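Local coordinates for protein NAD-dependent epimerase/dehydratase (PDB 3R6D) that probably binds a nicotinamide adenine dinucleotide cofactor through a Rossmann fold and may act as an epimerase or dehydratase on a substrate not yet established, at residues A[121-126]-A[154-159]; A[190-195]-A[199-204]; A[86-91]-A[136-141]; A[9-14]-A[59-64]. All blocks are in the same frame, centred on the assembly; numbering follows the deposited sequence. Where two conformers were deposited one is given.

Contact 1: A[121-126]-A[154-159]; sequences KWTFDN and LTWLYN
One face of the Trp156 indole receives the edge of Trp122, whose CZ3 stands 3.4 Å above the plane and over its centre, while Thr123 OG1 lies at the rim, near the plane of the same ring. The two tryptophans thus make a T-shaped (edge-to-face) stack, with planes at 77° and six-membered-ring centroids 5.0 Å apart. It joins helix 117-125 to the end of strand 148-158, one of the parallel strands of a Rossmann-type sheet, and illustrates how an indole can use its face and its N-H at once. Trp156 NE1 donates to Thr123 OG1 across 3.0 Å, almost perfectly straight at 178° and in the indole plane. Thr123 can accept there because OG1 sits beside its own backbone N (chi1 -68°), where the hydroxyl is also hydrogen-bonded to the Leu119 carbonyl one helical turn back. With one edge pinned by this bond and one face met by Trp122, the indole is probably held against rotation. A leucine in place of Trp156 would probably leave Thr123 OG1 without its N-H donor and the edge of Trp122 without an aromatic face to rest on. Trp122 is steadied in turn by its own helix: Asn126 ND2 lies 3.2 Å above the centre of its ring and gives a hydrogen bond of 2.9 Å to Trp122 O, the acceptor lying in the amide plane. At the six-membered end of the Trp156 indole, near its plane, Asn126 O approaches Trp156 CH2 to 3.8 Å.

Contact 2: A[190-195]-A[199-204]; sequences FDILHA and TPFHRT
Phe201 and Ile192 meet through matching first torsions: in the phenylalanine CG lies beside the backbone N (chi1 -54°), which sends the ring toward helix 182-193, and in the isoleucine CG1 takes the same place (chi1 -69°), so that CG1, CG2 and CD1 together confront the ring. CG1 does most of the touching. It sits 3.8 Å from the Phe201 ring centroid and only 11° off the normal, a CH-pi contact close to the ideal position over the face. Its two fellow carbons spread toward the rim on that side, Ile192 CD1 approaching Phe201 CE1 to 4.0 Å and Ile192 CG2 approaching Phe201 CD2 to 4.1 Å. The opposite face is occupied by Pro200 CB, 4.2 Å above the plane, so the phenyl is sandwiched between its own neighbour in sequence and the helix. Ala195 CB adds a looser touch at the edge, 4.3 Å from Phe201 CE2. The contact lies on a beta-alpha-beta crossover of the Rossmann fold, where the chain leaves helix 182-193 through a short 3-10 segment for strand 204-209, which pairs in parallel with strand 148-158. Ile104 and Leu152 extend the apolar packing from Ile192 to the sheet, and Arg102 packs on Phe201. An alanine at Phe201 would probably open a gap between Ile192 and Pro200 and take from Ala195 CB the ring edge it touches. Behind the ring the loop is fastened by polar bonds: Thr204 OG1 donates to Pro200 O at 2.9 Å, and Phe201 O is hydrogen-bonded to Thr150 OG1.

Contact 3: A[86-91]-A[136-141]; sequences SDMASI and RQARNV
Helices 86-91 and 136-141 run in nearly the same direction, their axes 8.3 Å apart at closest approach and crossing at -24°, a closeness consistent with the alanines Ala89 and Ala138 at the interface. Met88, present as selenomethionine, and Ala138 mark the tightest point, with CA atoms 5.4 Å apart. From there the selenomethionine side chain leaves with CG anti to the backbone N, and this chi1 of -164° sets Met88 CG against Ala138 O at 3.2 Å; the later bends at chi2 and chi3 turn the end of the chain, CE, aside. The CB atoms of Met88 and Ala138 meet at 4.0 Å. Near-parallel neighbouring helices are expected of successive beta-alpha-beta crossovers in a Rossmann fold: helix 85-96 connects strands 76-79 and 102-108, and helix 129-144 connects strands 102-108 and 148-158. Val141 points across from the second helix and runs alongside Met88, the two side chains pointing opposite ways. Its CG1 branch does the work, lying 3.9 Å from Met88 CG and 3.7 Å from the backbone nitrogen of Ala89, so that it packs against main chain as well as side chain. Ala89 CB closes one margin of the patch at 4.1 Å from Val141 CG1. On the far side of helix 129-144, Arg139 grips Asn140 OD1 side-on with NE and NH2, and its NH1 is hydrogen-bonded to Leu111 O.

Contact 4: A[9-14]-A[59-64]; sequences TILGAA and GSFQNP
Leu11 and Phe61 supply the apolar part of the contact, and they meet by the rim of the ring. Leu11 CB lies near the ring plane, 3.9 Å from Phe61 CE1, and Leu11 CD1 follows at 4.1 Å from the same CE1. Because Phe61 CG lies beside its backbone N (chi1 -59°), the ring swings across to the strand although the CB bond does not itself aim there. Gly12 continues the line with backbone alone, its N 4.3 Å from Phe61 CZ. Gly12 has a positive phi (67°), a conformation glycine adopts readily, as expected where strand 8-11, the first of the Rossmann fold, passes into a GxxGxxA loop; in related proteins this loop receives the cofactor diphosphate, and it probably does so here. Ile91 of helix 85-96 packs on both Leu11 and Phe61, and Tyr36 and Leu67 also touch the leucine. Polar bonds do not cross between the segments but shape the loop that presents the ring. Ser60 to Asn63 form a type I beta turn, closed by Asn63 N to Ser60 O at 3.1 Å. Ser60 OG accepts from Gln62 N at 2.9 Å, an ST turn, and Asn63 OD1 reaches back to take the N-H of Ser60 N, also at 2.9 Å. Outside the turn, Ser60 O is hydrogen-bonded to Tyr36 OH, tying the loop to strand 33-37.

The four contacts belong to one Rossmann-type domain. Contacts 3 and 4 are the nearest pair, with centres 14 Å apart, and they touch: Ser90 CB lies 3.5 Å from Phe61 O, so helix 85-96 is packed against loop 59-64 as well as against helix 129-144. Contacts 1 and 3 interleave along the chain, because helix 129-144 runs between helix 117-125 and strand 148-158; their nearest atoms are about 5 Å apart. Contacts 1 and 2 each lie 21 Å or more, centre to centre, from every other contact. The probable cofactor loop starts in contact 4, whose centre lies 25 Å from that of contact 1.

Contact 1: A[121-126]-A[154-159]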
# COMPACT_ATOMS: atom_id res chain seq x y z
N LYS A 121 3.42 -19.43 11.89
CA LYS A 121 2.83 -20.68 11.39
C LYS A 121 1.37 -20.48 11.03
O LYS A 121 0.92 -20.95 9.96
CB LYS A 121 2.97 -21.78 12.44
CG LYS A 121 2.37 -23.10 11.99
CD LYS A 121 2.68 -24.21 13.01
CE LYS A 121 1.96 -25.51 12.70
NZ LYS A 121 0.47 -25.35 12.79
N TRP A 122 0.62 -19.76 11.86
CA TRP A 122 -0.79 -19.50 11.54
C TRP A 122 -0.89 -18.75 10.21
O TRP A 122 -1.74 -19.06 9.37
CB TRP A 122 -1.46 -18.71 12.66
CG TRP A 122 -2.96 -18.67 12.47
CD1 TRP A 122 -3.88 -19.58 12.97
CD2 TRP A 122 -3.71 -17.71 11.72
NE1 TRP A 122 -5.14 -19.21 12.59
CE2 TRP A 122 -5.07 -18.09 11.81
CE3 TRP A 122 -3.36 -16.57 10.98
CZ2 TRP A 122 -6.10 -17.37 11.16
CZ3 TRP A 122 -4.40 -15.84 10.34
CH2 TRP A 122 -5.75 -16.25 10.44
N THR A 123 -0.03 -17.75 10.02
CA THR A 123 -0.05 -16.96 8.81
C THR A 123 0.10 -17.84 7.56
O THR A 123 -0.71 -17.77 6.63
CB THR A 123 1.04 -15.86 8.87
OG1 THR A 123 0.66 -14.94 9.88
CG2 THR A 123 1.20 -15.12 7.54
N PHE A 124 1.13 -18.70 7.56
CA PHE A 124 1.36 -19.54 6.38
C PHE A 124 0.36 -20.68 6.23
O PHE A 124 0.09 -21.11 5.12
CB PHE A 124 2.83 -19.98 6.33
CG PHE A 124 3.75 -18.81 6.15
CD1 PHE A 124 3.61 -17.97 5.04
CD2 PHE A 124 4.72 -18.52 7.07
CE1 PHE A 124 4.42 -16.86 4.85
CE2 PHE A 124 5.54 -17.39 6.91
CZ PHE A 124 5.39 -16.56 5.80
N ASP A 125 -0.24 -21.11 7.34
CA ASP A 125 -1.33 -22.08 7.29
C ASP A 125 -2.56 -21.49 6.62
O ASP A 125 -3.44 -22.22 6.17
CB ASP A 125 -1.73 -22.51 8.71
CG ASP A 125 -0.73 -23.47 9.37
OD1 ASP A 125 0.25 -23.94 8.73
OD2 ASP A 125 -0.94 -23.76 10.57
N ASN A 126 -2.64 -20.16 6.54
CA ASN A 126 -3.85 -19.48 6.08
C ASN A 126 -3.66 -18.66 4.81
O ASN A 126 -4.49 -17.80 4.48
CB ASN A 126 -4.43 -18.62 7.22
CG ASN A 126 -5.17 -19.48 8.23
OD1 ASN A 126 -6.35 -19.77 8.04
ND2 ASN A 126 -4.47 -19.95 9.24
N LEU A 154 2.05 -5.24 6.16
CA LEU A 154 0.83 -5.25 6.97
C LEU A 154 0.62 -6.60 7.58
O LEU A 154 0.75 -7.63 6.91
CB LEU A 154 -0.39 -4.88 6.13
CG LEU A 154 -0.27 -3.56 5.33
CD1 LEU A 154 -1.61 -3.22 4.71
CD2 LEU A 154 0.21 -2.40 6.23
N THR A 155 0.23 -6.60 8.87
CA THR A 155 -0.26 -7.80 9.52
C THR A 155 -1.75 -8.01 9.12
O THR A 155 -2.21 -7.38 8.17
CB THR A 155 0.04 -7.75 11.01
OG1 THR A 155 -0.32 -9.02 11.59
CG2 THR A 155 -0.67 -6.60 11.73
N TRP A 156 -2.45 -8.93 9.79
CA TRP A 156 -3.77 -9.36 9.30
C TRP A 156 -4.82 -8.26 9.43
O TRP A 156 -4.95 -7.66 10.50
CB TRP A 156 -4.19 -10.61 10.10
CG TRP A 156 -3.42 -11.83 9.62
CD1 TRP A 156 -2.22 -12.31 10.10
CD2 TRP A 156 -3.76 -12.65 8.51
NE1 TRP A 156 -1.81 -13.39 9.36
CE2 TRP A 156 -2.74 -13.61 8.36
CE3 TRP A 156 -4.84 -12.65 7.61
CZ2 TRP A 156 -2.78 -14.60 7.36
CZ3 TRP A 156 -4.90 -13.64 6.63
CH2 TRP A 156 -3.88 -14.61 6.51
N LEU A 157 -5.55 -8.01 8.36
CA LEU A 157 -6.42 -6.83 8.28
C LEU A 157 -7.85 -7.09 8.71
O LEU A 157 -8.39 -8.18 8.55
CB LEU A 157 -6.46 -6.30 6.86
CG LEU A 157 -5.13 -5.79 6.33
CD1 LEU A 157 -5.19 -5.54 4.80
CD2 LEU A 157 -4.73 -4.48 7.05
N TYR A 158 -8.50 -6.06 9.24
CA TYR A 158 -9.92 -6.09 9.50
C TYR A 158 -10.41 -4.63 9.44
O TYR A 158 -9.60 -3.70 9.33
CB TYR A 158 -10.20 -6.78 10.85
CG TYR A 158 -9.78 -6.01 12.09
CD1 TYR A 158 -10.74 -5.41 12.90
CD2 TYR A 158 -8.44 -5.87 12.45
CE1 TYR A 158 -10.39 -4.72 14.04
CE2 TYR A 158 -8.06 -5.17 13.60
CZ TYR A 158 -9.05 -4.61 14.41
OH TYR A 158 -8.69 -3.93 15.57
N ASN A 159 -11.73 -4.46 9.49
CA ASN A 159 -12.34 -3.14 9.43
C ASN A 159 -12.96 -2.76 10.74
O ASN A 159 -13.78 -3.51 11.27
CB ASN A 159 -13.41 -3.09 8.34
CG ASN A 159 -12.84 -3.33 6.97
OD1 ASN A 159 -11.72 -2.93 6.68
ND2 ASN A 159 -13.61 -3.96 6.10

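Contact 2: A[190-195]-A[199-204]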
# COMPACT_ATOMS: atom_id res chain seq x y z
N PHE A 190 -1.54 8.36 5.39
CA PHE A 190 -1.78 9.80 5.44
C PHE A 190 -0.60 10.50 6.12
O PHE A 190 -0.08 11.51 5.64
CB PHE A 190 -3.09 10.04 6.20
CG PHE A 190 -3.45 11.49 6.37
CD1 PHE A 190 -4.32 12.11 5.48
CD2 PHE A 190 -2.91 12.22 7.42
CE1 PHE A 190 -4.69 13.46 5.66
CE2 PHE A 190 -3.24 13.57 7.58
CZ PHE A 190 -4.12 14.17 6.70
N ASP A 191 -0.19 9.96 7.27
CA ASP A 191 0.89 10.58 8.05
C ASP A 191 2.20 10.58 7.26
O ASP A 191 2.92 11.59 7.26
CB ASP A 191 1.06 9.88 9.38
CG ASP A 191 -0.10 10.13 10.33
OD1 ASP A 191 -0.87 11.09 10.10
OD2 ASP A 191 -0.27 9.38 11.32
N ILE A 192 2.49 9.50 6.53
CA ILE A 192 3.69 9.47 5.70
C ILE A 192 3.66 10.56 4.63
O ILE A 192 4.68 11.21 4.34
CB ILE A 192 3.86 8.06 5.12
CG1 ILE A 192 4.21 7.09 6.25
CG2 ILE A 192 4.92 8.04 4.04
CD1 ILE A 192 4.13 5.62 5.86
N LEU A 193 2.49 10.75 4.02
CA LEU A 193 2.32 11.76 2.98
C LEU A 193 2.41 13.21 3.49
O LEU A 193 2.52 14.13 2.70
CB LEU A 193 0.99 11.56 2.25
CG LEU A 193 0.90 10.30 1.37
CD1 LEU A 193 -0.55 9.98 1.01
CD2 LEU A 193 1.79 10.44 0.13
N HIS A 194 2.33 13.37 4.80
CA HIS A 194 2.45 14.68 5.44
C HIS A 194 3.79 14.89 6.14
O HIS A 194 3.99 15.93 6.77
CB HIS A 194 1.28 14.88 6.41
CG HIS A 194 -0.01 15.14 5.71
ND1 HIS A 194 -0.73 14.14 5.09
CD2 HIS A 194 -0.71 16.29 5.53
CE1 HIS A 194 -1.83 14.67 4.55
NE2 HIS A 194 -1.84 15.97 4.81
N ALA A 195 4.72 13.94 6.04
CA ALA A 195 5.98 13.99 6.80
C ALA A 195 7.01 14.87 6.09
O ALA A 195 7.57 14.48 5.07
CB ALA A 195 6.52 12.55 6.96
N THR A 199 12.91 10.84 5.59
CA THR A 199 14.04 9.92 5.60
C THR A 199 13.74 8.54 6.22
O THR A 199 14.24 7.54 5.71
CB THR A 199 15.33 10.54 6.18
OG1 THR A 199 15.10 10.87 7.55
CG2 THR A 199 15.73 11.79 5.40
N PRO A 200 12.90 8.46 7.28
CA PRO A 200 12.59 7.11 7.79
C PRO A 200 11.82 6.24 6.79
O PRO A 200 11.68 5.03 7.02
CB PRO A 200 11.72 7.35 9.02
CG PRO A 200 12.04 8.75 9.44
CD PRO A 200 12.31 9.50 8.15
N PHE A 201 11.29 6.86 5.72
CA PHE A 201 10.52 6.18 4.74
C PHE A 201 11.22 6.07 3.39
O PHE A 201 10.66 5.61 2.43
CB PHE A 201 9.18 6.92 4.60
CG PHE A 201 8.48 7.08 5.91
CD1 PHE A 201 8.14 5.96 6.67
CD2 PHE A 201 8.26 8.36 6.44
CE1 PHE A 201 7.58 6.10 7.91
CE2 PHE A 201 7.69 8.50 7.69
CZ PHE A 201 7.34 7.38 8.42
N HIS A 202 12.47 6.54 3.32
CA HIS A 202 13.21 6.57 2.07
C HIS A 202 13.86 5.21 1.84
O HIS A 202 14.86 4.88 2.49
CB HIS A 202 14.29 7.65 2.16
CG HIS A 202 14.96 7.95 0.85
ND1 HIS A 202 15.98 7.19 0.31
CD2 HIS A 202 14.71 8.92 -0.06
CE1 HIS A 202 16.33 7.68 -0.87
NE2 HIS A 202 15.59 8.74 -1.11
N ARG A 203 13.33 4.43 0.90
CA ARG A 203 13.85 3.09 0.59
C ARG A 203 13.89 2.25 1.85
O ARG A 203 14.90 1.62 2.16
CB ARG A 203 15.19 3.16 -0.12
CG ARG A 203 15.08 3.87 -1.45
CD ARG A 203 16.40 3.98 -2.21
NE ARG A 203 17.06 2.70 -2.46
CZ ARG A 203 16.76 1.83 -3.44
NH1 ARG A 203 15.74 2.04 -4.25
NH2 ARG A 203 17.48 0.71 -3.59
N THR A 204 12.76 2.17 2.53
CA THR A 204 12.63 1.32 3.69
C THR A 204 11.35 0.49 3.63
O THR A 204 10.43 0.77 2.87
CB THR A 204 12.67 2.15 4.98
OG1 THR A 204 11.54 2.99 4.98
CG2 THR A 204 13.93 2.97 5.11

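Contact 3: A[86-91]-A[136-141]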
# COMPACT_ATOMS: atom_id res chain seq x y z
N SER A 86 6.02 -9.97 -11.87
CA SER A 86 5.93 -9.38 -13.21
C SER A 86 5.09 -8.10 -13.23
O SER A 86 5.46 -7.17 -13.93
CB SER A 86 5.45 -10.41 -14.22
OG SER A 86 4.18 -10.85 -13.81
N ASP A 87 3.99 -8.07 -12.49
CA ASP A 87 3.22 -6.81 -12.38
C ASP A 87 4.04 -5.72 -11.72
O ASP A 87 4.06 -4.59 -12.15
CB ASP A 87 1.89 -6.96 -11.66
CG ASP A 87 0.87 -7.72 -12.48
OD1 ASP A 87 1.09 -7.94 -13.70
OD2 ASP A 87 -0.17 -8.07 -11.90
N MSE A 88 4.78 -6.08 -10.67
CA MSE A 88 5.62 -5.10 -10.03
C MSE A 88 6.70 -4.61 -10.98
O MSE A 88 7.00 -3.43 -11.02
CB MSE A 88 6.27 -5.70 -8.78
CG MSE A 88 6.88 -4.71 -7.78
SE MSE A 88 5.58 -3.58 -6.80
CE MSE A 88 6.31 -2.36 -7.82
N ALA A 89 7.25 -5.53 -11.79
CA ALA A 89 8.25 -5.12 -12.75
C ALA A 89 7.67 -4.16 -13.79
O ALA A 89 8.32 -3.19 -14.19
CB ALA A 89 8.90 -6.34 -13.44
N SER A 90 6.45 -4.45 -14.22
CA SER A 90 5.79 -3.55 -15.19
C SER A 90 5.54 -2.16 -14.59
O SER A 90 5.71 -1.15 -15.29
CB SER A 90 4.49 -4.14 -15.67
OG SER A 90 4.75 -5.31 -16.44
N ILE A 91 5.16 -2.11 -13.31
CA ILE A 91 4.94 -0.85 -12.60
C ILE A 91 6.27 -0.09 -12.48
O ILE A 91 6.36 1.07 -12.80
CB ILE A 91 4.31 -1.10 -11.22
CG1 ILE A 91 2.87 -1.60 -11.42
CG2 ILE A 91 4.35 0.18 -10.37
CD1 ILE A 91 2.28 -2.18 -10.17
N ARG A 136 6.53 -12.25 -2.18
CA ARG A 136 7.98 -12.18 -2.06
C ARG A 136 8.65 -11.62 -3.34
O ARG A 136 9.54 -10.76 -3.26
CB ARG A 136 8.55 -13.57 -1.71
CG ARG A 136 9.99 -13.55 -1.41
CD ARG A 136 10.47 -14.92 -0.98
NE ARG A 136 10.00 -15.26 0.36
CZ ARG A 136 9.15 -16.24 0.66
NH1 ARG A 136 8.66 -17.02 -0.31
NH2 ARG A 136 8.82 -16.46 1.93
N GLN A 137 8.23 -12.11 -4.51
CA GLN A 137 8.82 -11.67 -5.76
C GLN A 137 8.54 -10.18 -6.02
O GLN A 137 9.45 -9.47 -6.44
CB GLN A 137 8.35 -12.54 -6.93
CG GLN A 137 9.01 -13.95 -6.89
CD GLN A 137 8.70 -14.84 -8.09
OE1 GLN A 137 7.58 -14.85 -8.57
NE2 GLN A 137 9.72 -15.62 -8.57
N ALA A 138 7.31 -9.72 -5.77
CA ALA A 138 6.97 -8.29 -5.92
C ALA A 138 7.80 -7.39 -5.02
O ALA A 138 8.33 -6.37 -5.46
CB ALA A 138 5.50 -8.08 -5.65
N ARG A 139 7.97 -7.85 -3.77
CA ARG A 139 8.82 -7.13 -2.83
C ARG A 139 10.25 -7.03 -3.34
O ARG A 139 10.85 -5.95 -3.35
CB ARG A 139 8.80 -7.82 -1.48
CG ARG A 139 9.86 -7.22 -0.57
CD ARG A 139 10.26 -8.16 0.48
NE ARG A 139 11.06 -9.27 -0.04
CZ ARG A 139 11.38 -10.30 0.71
NH1 ARG A 139 10.94 -10.37 1.97
NH2 ARG A 139 12.14 -11.26 0.21
N ASN A 140 10.81 -8.16 -3.79
CA ASN A 140 12.19 -8.17 -4.31
C ASN A 140 12.35 -7.24 -5.49
O ASN A 140 13.32 -6.49 -5.54
CB ASN A 140 12.61 -9.58 -4.72
CG ASN A 140 12.74 -10.51 -3.52
OD1 ASN A 140 12.74 -10.07 -2.36
ND2 ASN A 140 12.84 -11.82 -3.79
N VAL A 141 11.37 -7.25 -6.42
CA VAL A 141 11.47 -6.36 -7.59
C VAL A 141 11.54 -4.90 -7.12
O VAL A 141 12.31 -4.09 -7.63
CB VAL A 141 10.31 -6.57 -8.58
CG1 VAL A 141 10.24 -5.43 -9.62
CG2 VAL A 141 10.48 -7.94 -9.30

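Contact 4: A[9-14]-A[59-64]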
# COMPACT_ATOMS: atom_id res chain seq x y z
N THR A 9 -1.15 9.06 -7.97
CA THR A 9 -1.79 8.00 -8.74
C THR A 9 -1.89 6.78 -7.86
O THR A 9 -0.90 6.37 -7.25
CB THR A 9 -1.07 7.73 -10.05
OG1 THR A 9 -1.12 8.90 -10.86
CG2 THR A 9 -1.68 6.54 -10.82
N ILE A 10 -3.09 6.22 -7.81
CA ILE A 10 -3.39 5.04 -7.01
C ILE A 10 -3.59 3.85 -7.94
O ILE A 10 -4.51 3.83 -8.77
CB ILE A 10 -4.59 5.27 -6.09
CG1 ILE A 10 -4.28 6.46 -5.12
CG2 ILE A 10 -5.00 4.03 -5.35
CD1 ILE A 10 -5.41 6.82 -4.16
N LEU A 11 -2.71 2.86 -7.81
CA LEU A 11 -2.82 1.60 -8.51
C LEU A 11 -3.47 0.59 -7.56
O LEU A 11 -3.29 0.68 -6.33
CB LEU A 11 -1.42 1.12 -8.96
CG LEU A 11 -0.57 2.16 -9.70
CD1 LEU A 11 0.76 1.54 -10.11
CD2 LEU A 11 -1.31 2.69 -10.93
N GLY A 12 -4.22 -0.36 -8.10
CA GLY A 12 -5.03 -1.21 -7.21
C GLY A 12 -6.14 -0.41 -6.56
O GLY A 12 -6.53 -0.68 -5.43
N ALA A 13 -6.69 0.57 -7.28
CA ALA A 13 -7.60 1.55 -6.70
C ALA A 13 -8.87 0.97 -6.12
O ALA A 13 -9.50 1.62 -5.27
CB ALA A 13 -7.95 2.61 -7.74
N ALA A 14 -9.30 -0.20 -6.60
CA ALA A 14 -10.54 -0.78 -6.07
C ALA A 14 -10.36 -1.56 -4.75
O ALA A 14 -11.34 -1.96 -4.12
CB ALA A 14 -11.21 -1.66 -7.13
N GLY A 59 -7.27 0.56 -17.57
CA GLY A 59 -6.21 -0.32 -17.99
C GLY A 59 -5.81 -1.31 -16.93
O GLY A 59 -6.35 -1.35 -15.82
N SER A 60 -4.89 -2.18 -17.34
CA SER A 60 -4.30 -3.18 -16.46
C SER A 60 -2.81 -2.97 -16.42
O SER A 60 -2.23 -2.14 -17.15
CB SER A 60 -4.58 -4.57 -17.02
OG SER A 60 -3.65 -4.84 -18.09
N PHE A 61 -2.13 -3.74 -15.57
CA PHE A 61 -0.68 -3.64 -15.53
C PHE A 61 0.01 -4.19 -16.78
O PHE A 61 1.22 -4.00 -16.93
CB PHE A 61 -0.10 -4.29 -14.25
CG PHE A 61 -0.60 -3.67 -12.97
CD1 PHE A 61 -0.69 -2.29 -12.83
CD2 PHE A 61 -0.98 -4.48 -11.90
CE1 PHE A 61 -1.16 -1.72 -11.65
CE2 PHE A 61 -1.47 -3.93 -10.72
CZ PHE A 61 -1.54 -2.54 -10.60
N GLN A 62 -0.75 -4.83 -17.67
CA GLN A 62 -0.22 -5.35 -18.95
C GLN A 62 -0.49 -4.40 -20.11
O GLN A 62 -0.28 -4.77 -21.27
CB GLN A 62 -0.77 -6.75 -19.24
CG GLN A 62 -0.16 -7.82 -18.35
CD GLN A 62 -0.74 -7.77 -16.94
OE1 GLN A 62 -1.95 -7.85 -16.75
NE2 GLN A 62 0.13 -7.63 -15.95
N ASN A 63 -0.94 -3.18 -19.81
CA ASN A 63 -1.13 -2.14 -20.83
C ASN A 63 -0.13 -1.02 -20.58
O ASN A 63 -0.48 -0.02 -19.89
CB ASN A 63 -2.53 -1.56 -20.81
CG ASN A 63 -3.64 -2.59 -20.97
OD1 ASN A 63 -4.59 -2.56 -20.20
ND2 ASN A 63 -3.55 -3.47 -21.97
N PRO A 64 1.12 -1.15 -21.11
CA PRO A 64 2.16 -0.21 -20.69
C PRO A 64 1.88 1.25 -21.06
O PRO A 64 2.21 2.18 -20.31
CB PRO A 64 3.43 -0.77 -21.36
CG PRO A 64 2.95 -1.64 -22.50
CD PRO A 64 1.66 -2.21 -22.00